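Local coordinates for G/U mismatch-specific DNA glycosylase (Deinococcus radiodurans, PDB 2C2Q), which is a mismatch-specific DNA glycosylase of the uracil-DNA glycosylase superfamily, with a mainly parallel beta sheet between helices, at residues A[20-34]-A[73-87]. The protein carries 1 engineered substitution. Residues are numbered along the deposited sequence; the frame is centred on the assembly and turned at random.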
loop_
_atom_site.group_PDB
_atom_site.type_symbol
_atom_site.label_atom_id
_atom_site.label_comp_id
_atom_site.label_asym_id
_atom_site.label_seq_id
_atom_site.Cartn_x
_atom_site.Cartn_y
_atom_site.Cartn_z
ATOM N N ASP A 20 2.937 6.183 9.203
ATOM C CA ASP A 20 2.919 4.749 8.821
ATOM C C ASP A 20 2.088 3.889 9.753
ATOM O O ASP A 20 1.890 4.233 10.940
ATOM C CB ASP A 20 4.318 4.227 8.773
ATOM C CG ASP A 20 5.029 4.698 7.543
ATOM O OD1 ASP A 20 4.369 5.170 6.539
ATOM O OD2 ASP A 20 6.272 4.659 7.520
ATOM N N VAL A 21 1.517 2.787 9.213
ATOM C CA VAL A 21 0.911 1.777 10.053
ATOM C C VAL A 21 1.719 0.502 9.815
ATOM O O VAL A 21 1.532 -0.215 8.798
ATOM C CB VAL A 21 -0.584 1.565 9.680
ATOM C CG1 VAL A 21 -1.249 0.466 10.500
ATOM C CG2 VAL A 21 -1.333 2.913 9.756
ATOM N N LEU A 22 2.625 0.212 10.732
ATOM C CA LEU A 22 3.638 -0.816 10.467
ATOM C C LEU A 22 3.972 -1.429 11.788
ATOM O O LEU A 22 4.037 -0.719 12.815
ATOM C CB LEU A 22 4.926 -0.247 9.809
ATOM C CG LEU A 22 4.808 0.309 8.377
ATOM C CD1 LEU A 22 6.111 0.994 7.961
ATOM C CD2 LEU A 22 4.408 -0.863 7.401
ATOM N N GLN A 23 4.190 -2.736 11.757
ATOM C CA GLN A 23 4.561 -3.510 12.958
ATOM C C GLN A 23 5.023 -4.882 12.451
ATOM O O GLN A 23 4.684 -5.265 11.317
ATOM C CB GLN A 23 3.387 -3.589 13.945
ATOM C CG GLN A 23 2.156 -4.303 13.441
ATOM C CD GLN A 23 1.030 -4.231 14.405
ATOM O OE1 GLN A 23 0.665 -3.140 14.860
ATOM N NE2 GLN A 23 0.415 -5.364 14.679
ATOM N N PRO A 24 5.822 -5.613 13.233
ATOM C CA PRO A 24 6.126 -7.022 12.886
ATOM C C PRO A 24 4.894 -7.926 12.662
ATOM O O PRO A 24 3.795 -7.705 13.225
ATOM C CB PRO A 24 6.893 -7.532 14.136
ATOM C CG PRO A 24 7.495 -6.290 14.746
ATOM C CD PRO A 24 6.452 -5.185 14.513
ATOM N N GLY A 25 5.074 -8.963 11.849
ATOM C CA GLY A 25 4.016 -10.006 11.768
ATOM C C GLY A 25 2.796 -9.707 10.902
ATOM O O GLY A 25 1.765 -10.390 11.004
ATOM N N LEU A 26 2.843 -8.650 10.081
ATOM C CA LEU A 26 1.688 -8.319 9.265
ATOM C C LEU A 26 1.617 -9.237 8.050
ATOM O O LEU A 26 2.637 -9.616 7.537
ATOM C CB LEU A 26 1.726 -6.865 8.762
ATOM C CG LEU A 26 1.480 -5.787 9.874
ATOM C CD1 LEU A 26 1.917 -4.447 9.211
ATOM C CD2 LEU A 26 0.089 -5.704 10.293
ATOM N N THR A 27 0.392 -9.506 7.660
ATOM C CA THR A 27 0.143 -10.263 6.413
ATOM C C THR A 27 0.385 -9.415 5.149
ATOM O O THR A 27 0.939 -9.895 4.122
ATOM C CB THR A 27 -1.262 -10.886 6.423
ATOM O OG1 THR A 27 -1.437 -11.706 7.613
ATOM C CG2 THR A 27 -1.343 -11.883 5.263
ATOM N N LEU A 28 -0.002 -8.155 5.186
ATOM C CA LEU A 28 -0.039 -7.397 3.973
ATOM C C LEU A 28 0.195 -5.911 4.313
ATOM O O LEU A 28 -0.525 -5.372 5.143
ATOM C CB LEU A 28 -1.434 -7.527 3.336
ATOM C CG LEU A 28 -1.845 -6.487 2.228
ATOM C CD1 LEU A 28 -0.879 -6.595 1.028
ATOM C CD2 LEU A 28 -3.308 -6.674 1.800
ATOM N N VAL A 29 1.153 -5.306 3.635
ATOM C CA VAL A 29 1.256 -3.844 3.683
ATOM C C VAL A 29 0.944 -3.274 2.297
ATOM O O VAL A 29 1.572 -3.661 1.295
ATOM C CB VAL A 29 2.673 -3.447 4.107
ATOM C CG1 VAL A 29 2.940 -1.924 3.934
ATOM C CG2 VAL A 29 2.994 -3.946 5.550
ATOM N N LEU A 30 0.036 -2.307 2.293
ATOM C CA LEU A 30 -0.477 -1.652 1.060
ATOM C C LEU A 30 0.250 -0.320 0.948
ATOM O O LEU A 30 0.200 0.504 1.884
ATOM C CB LEU A 30 -1.971 -1.451 1.120
ATOM C CG LEU A 30 -2.705 -2.811 1.000
ATOM C CD1 LEU A 30 -3.970 -2.774 1.903
ATOM C CD2 LEU A 30 -2.950 -3.120 -0.552
ATOM N N VAL A 31 0.965 -0.152 -0.147
ATOM C CA VAL A 31 1.864 0.996 -0.322
ATOM C C VAL A 31 1.384 1.913 -1.476
ATOM O O VAL A 31 1.282 1.447 -2.649
ATOM C CB VAL A 31 3.281 0.533 -0.654
ATOM C CG1 VAL A 31 4.213 1.770 -0.812
ATOM C CG2 VAL A 31 3.820 -0.477 0.412
ATOM N N GLY A 32 1.029 3.154 -1.176
ATOM C CA GLY A 32 0.602 4.071 -2.227
ATOM C C GLY A 32 1.753 4.928 -2.750
ATOM O O GLY A 32 2.896 4.747 -2.347
ATOM N N THR A 33 1.459 5.886 -3.628
ATOM C CA THR A 33 2.520 6.835 -4.076
ATOM C C THR A 33 2.806 7.870 -2.972
ATOM O O THR A 33 3.945 8.022 -2.482
ATOM C CB THR A 33 2.007 7.551 -5.333
ATOM O OG1 THR A 33 0.642 7.904 -5.126
ATOM C CG2 THR A 33 1.953 6.555 -6.557
ATOM N N ALA A 34 1.754 8.582 -2.575
ATOM C CA ALA A 34 1.813 9.692 -1.634
ATOM C C ALA A 34 0.392 10.003 -1.241
ATOM O O ALA A 34 -0.566 9.688 -2.019
ATOM C CB ALA A 34 2.425 10.930 -2.258
ATOM N N ALA A 73 -5.665 3.262 11.002
ATOM C CA ALA A 73 -4.718 2.657 11.920
ATOM C C ALA A 73 -5.163 1.359 12.582
ATOM O O ALA A 73 -4.350 0.692 13.223
ATOM C CB ALA A 73 -4.185 3.683 13.009
ATOM N N THR A 74 -6.454 0.987 12.420
ATOM C CA THR A 74 -6.962 -0.222 12.987
ATOM C C THR A 74 -6.669 -1.432 12.108
ATOM O O THR A 74 -6.871 -2.577 12.511
ATOM C CB THR A 74 -8.480 -0.122 13.238
ATOM O OG1 THR A 74 -9.177 -0.075 11.966
ATOM C CG2 THR A 74 -8.884 1.190 13.997
ATOM N N LEU A 75 -6.150 -1.183 10.909
ATOM C CA LEU A 75 -5.942 -2.271 9.987
ATOM C C LEU A 75 -5.113 -3.456 10.514
ATOM O O LEU A 75 -5.313 -4.589 10.042
ATOM C CB LEU A 75 -5.315 -1.766 8.662
ATOM C CG LEU A 75 -6.265 -1.031 7.688
ATOM C CD1 LEU A 75 -5.465 -0.579 6.457
ATOM C CD2 LEU A 75 -7.402 -1.993 7.277
ATOM N N PRO A 76 -4.135 -3.242 11.403
ATOM C CA PRO A 76 -3.370 -4.395 11.888
ATOM C C PRO A 76 -4.185 -5.490 12.575
ATOM O O PRO A 76 -3.715 -6.638 12.630
ATOM C CB PRO A 76 -2.341 -3.781 12.869
ATOM C CG PRO A 76 -2.145 -2.406 12.331
ATOM C CD PRO A 76 -3.534 -1.969 11.894
ATOM N N GLN A 77 -5.358 -5.157 13.079
ATOM C CA GLN A 77 -6.207 -6.170 13.700
ATOM C C GLN A 77 -6.668 -7.205 12.620
ATOM O O GLN A 77 -7.101 -8.314 12.929
ATOM C CB GLN A 77 -7.360 -5.506 14.446
ATOM C CG GLN A 77 -8.510 -5.000 13.565
ATOM C CD GLN A 77 -9.612 -4.408 14.334
ATOM O OE1 GLN A 77 -9.997 -4.916 15.427
ATOM N NE2 GLN A 77 -10.192 -3.335 13.778
ATOM N N TYR A 78 -6.535 -6.818 11.363
ATOM C CA TYR A 78 -6.858 -7.683 10.211
ATOM C C TYR A 78 -5.596 -8.150 9.517
ATOM O O TYR A 78 -5.654 -8.747 8.445
ATOM C CB TYR A 78 -7.803 -6.910 9.245
ATOM C CG TYR A 78 -9.062 -6.418 9.926
ATOM C CD1 TYR A 78 -9.843 -7.287 10.659
ATOM C CD2 TYR A 78 -9.479 -5.086 9.816
ATOM C CE1 TYR A 78 -11.012 -6.865 11.294
ATOM C CE2 TYR A 78 -10.622 -4.663 10.433
ATOM C CZ TYR A 78 -11.382 -5.551 11.180
ATOM O OH TYR A 78 -12.545 -5.125 11.782
ATOM N N GLY A 79 -4.446 -7.873 10.131
ATOM C CA GLY A 79 -3.138 -8.193 9.584
ATOM C C GLY A 79 -2.639 -7.308 8.435
ATOM O O GLY A 79 -1.696 -7.660 7.728
ATOM N N LEU A 80 -3.224 -6.117 8.322
ATOM C CA LEU A 80 -2.870 -5.173 7.261
ATOM C C LEU A 80 -2.160 -3.937 7.850
ATOM O O LEU A 80 -2.510 -3.488 8.952
ATOM C CB LEU A 80 -4.105 -4.692 6.515
ATOM C CG LEU A 80 -4.477 -5.507 5.245
ATOM C CD1 LEU A 80 -4.633 -7.033 5.635
ATOM C CD2 LEU A 80 -5.710 -4.934 4.623
ATOM N N GLY A 81 -1.208 -3.426 7.092
ATOM C CA GLY A 81 -0.528 -2.139 7.381
ATOM C C GLY A 81 -0.498 -1.225 6.165
ATOM O O GLY A 81 -0.987 -1.585 5.062
ATOM N N LEU A 82 0.143 -0.069 6.330
ATOM C CA LEU A 82 0.074 0.984 5.341
ATOM C C LEU A 82 1.348 1.807 5.375
ATOM O O LEU A 82 1.893 2.114 6.482
ATOM C CB LEU A 82 -1.076 1.979 5.608
ATOM C CG LEU A 82 -2.512 1.430 5.482
ATOM C CD1 LEU A 82 -3.449 2.452 6.027
ATOM C CD2 LEU A 82 -2.727 1.156 3.925
ATOM N N THR A 83 1.791 2.172 4.203
ATOM C CA THR A 83 2.780 3.271 4.040
ATOM C C THR A 83 2.697 3.812 2.588
ATOM O O THR A 83 1.840 3.376 1.837
ATOM C CB THR A 83 4.218 2.805 4.418
ATOM O OG1 THR A 83 5.138 3.913 4.329
ATOM C CG2 THR A 83 4.750 1.712 3.446
ATOM N N ASP A 84 3.612 4.691 2.199
ATOM C CA ASP A 84 3.668 5.241 0.849
ATOM C C ASP A 84 5.115 5.421 0.435
ATOM O O ASP A 84 5.983 5.583 1.289
ATOM C CB ASP A 84 3.013 6.617 0.811
ATOM C CG ASP A 84 1.481 6.563 0.918
ATOM O OD1 ASP A 84 0.825 5.659 0.312
ATOM O OD2 ASP A 84 0.839 7.451 1.535
ATOM N N VAL A 85 5.351 5.504 -0.858
ATOM C CA VAL A 85 6.729 5.732 -1.330
ATOM C C VAL A 85 7.192 7.135 -0.958
ATOM O O VAL A 85 8.370 7.358 -0.634
ATOM C CB VAL A 85 6.823 5.475 -2.852
ATOM C CG1 VAL A 85 8.278 5.608 -3.355
ATOM C CG2 VAL A 85 6.235 4.070 -3.217
ATOM N N ALA A 86 6.283 8.103 -1.025
ATOM C CA ALA A 86 6.544 9.485 -0.612
ATOM C C ALA A 86 5.744 9.825 0.676
ATOM O O ALA A 86 4.496 9.777 0.682
ATOM C CB ALA A 86 6.191 10.424 -1.714
ATOM N N LYS A 87 6.452 10.164 1.754
ATOM C CA LYS A 87 5.802 10.361 3.044
ATOM C C LYS A 87 5.749 11.839 3.525
ATOM O O LYS A 87 5.042 12.156 4.450
ATOM C CB LYS A 87 6.529 9.542 4.089
ATOM C CG LYS A 87 6.278 8.038 3.986
ATOM C CD LYS A 87 4.774 7.635 4.188
ATOM C CE LYS A 87 4.229 8.140 5.514
ATOM N NZ LYS A 87 2.926 7.478 5.924
#
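Strands 28-32 and 80-84 run parallel, 4.5 Å apart at closest axis approach and 25° between directions, and V21 pairs antiparallel with L82 on the far edge of 80-84. G81 N bonds to L28 O and G81 O to L30 N; T83 N and T83 O bond to L30 O and G32 N. At the far end A86 N meets T33 O at 2.8 Å. V21 N bonds to L82 O and L82 N to V21 O, each 2.8 Å. L28, L30, L80 and L82 share one face. L28 and L80 lie side by side, with L28 CD2 3.8 Å from L80 CG, and L30 CD1 touches L80 CD2. On the other face V31 CG2 meets T83 CG2 at 3.9 Å. T83 chi1 of -176° sets OG1 opposite the backbone N, which sends the hydroxyl to D20 and the methyl to V29 and V31. D20 OD1 accepts T83 OG1 at 2.7 Å and the salt-bridging K87 NZ at 2.8 Å. The two donors come from opposite faces of the carboxylate. K87 NZ also bonds to V18 O, and D20 OD2 pairs with K109. V21 CG1 sits against the ring of P76, 3.5 Å from P76 CG. D84 OD1 makes a weak bond to G32 N, and its side chain lies beside a bound acetate. Helices 37-42 and 53-59 link the two strands, a beta-alpha-beta crossover of the alpha/beta fold. Strand 28-32 is interior to the sheet, with 117-120 on its other side. L30 and L82 pack on F53 of helix 53-59; T83 and L22 face helix 103-113.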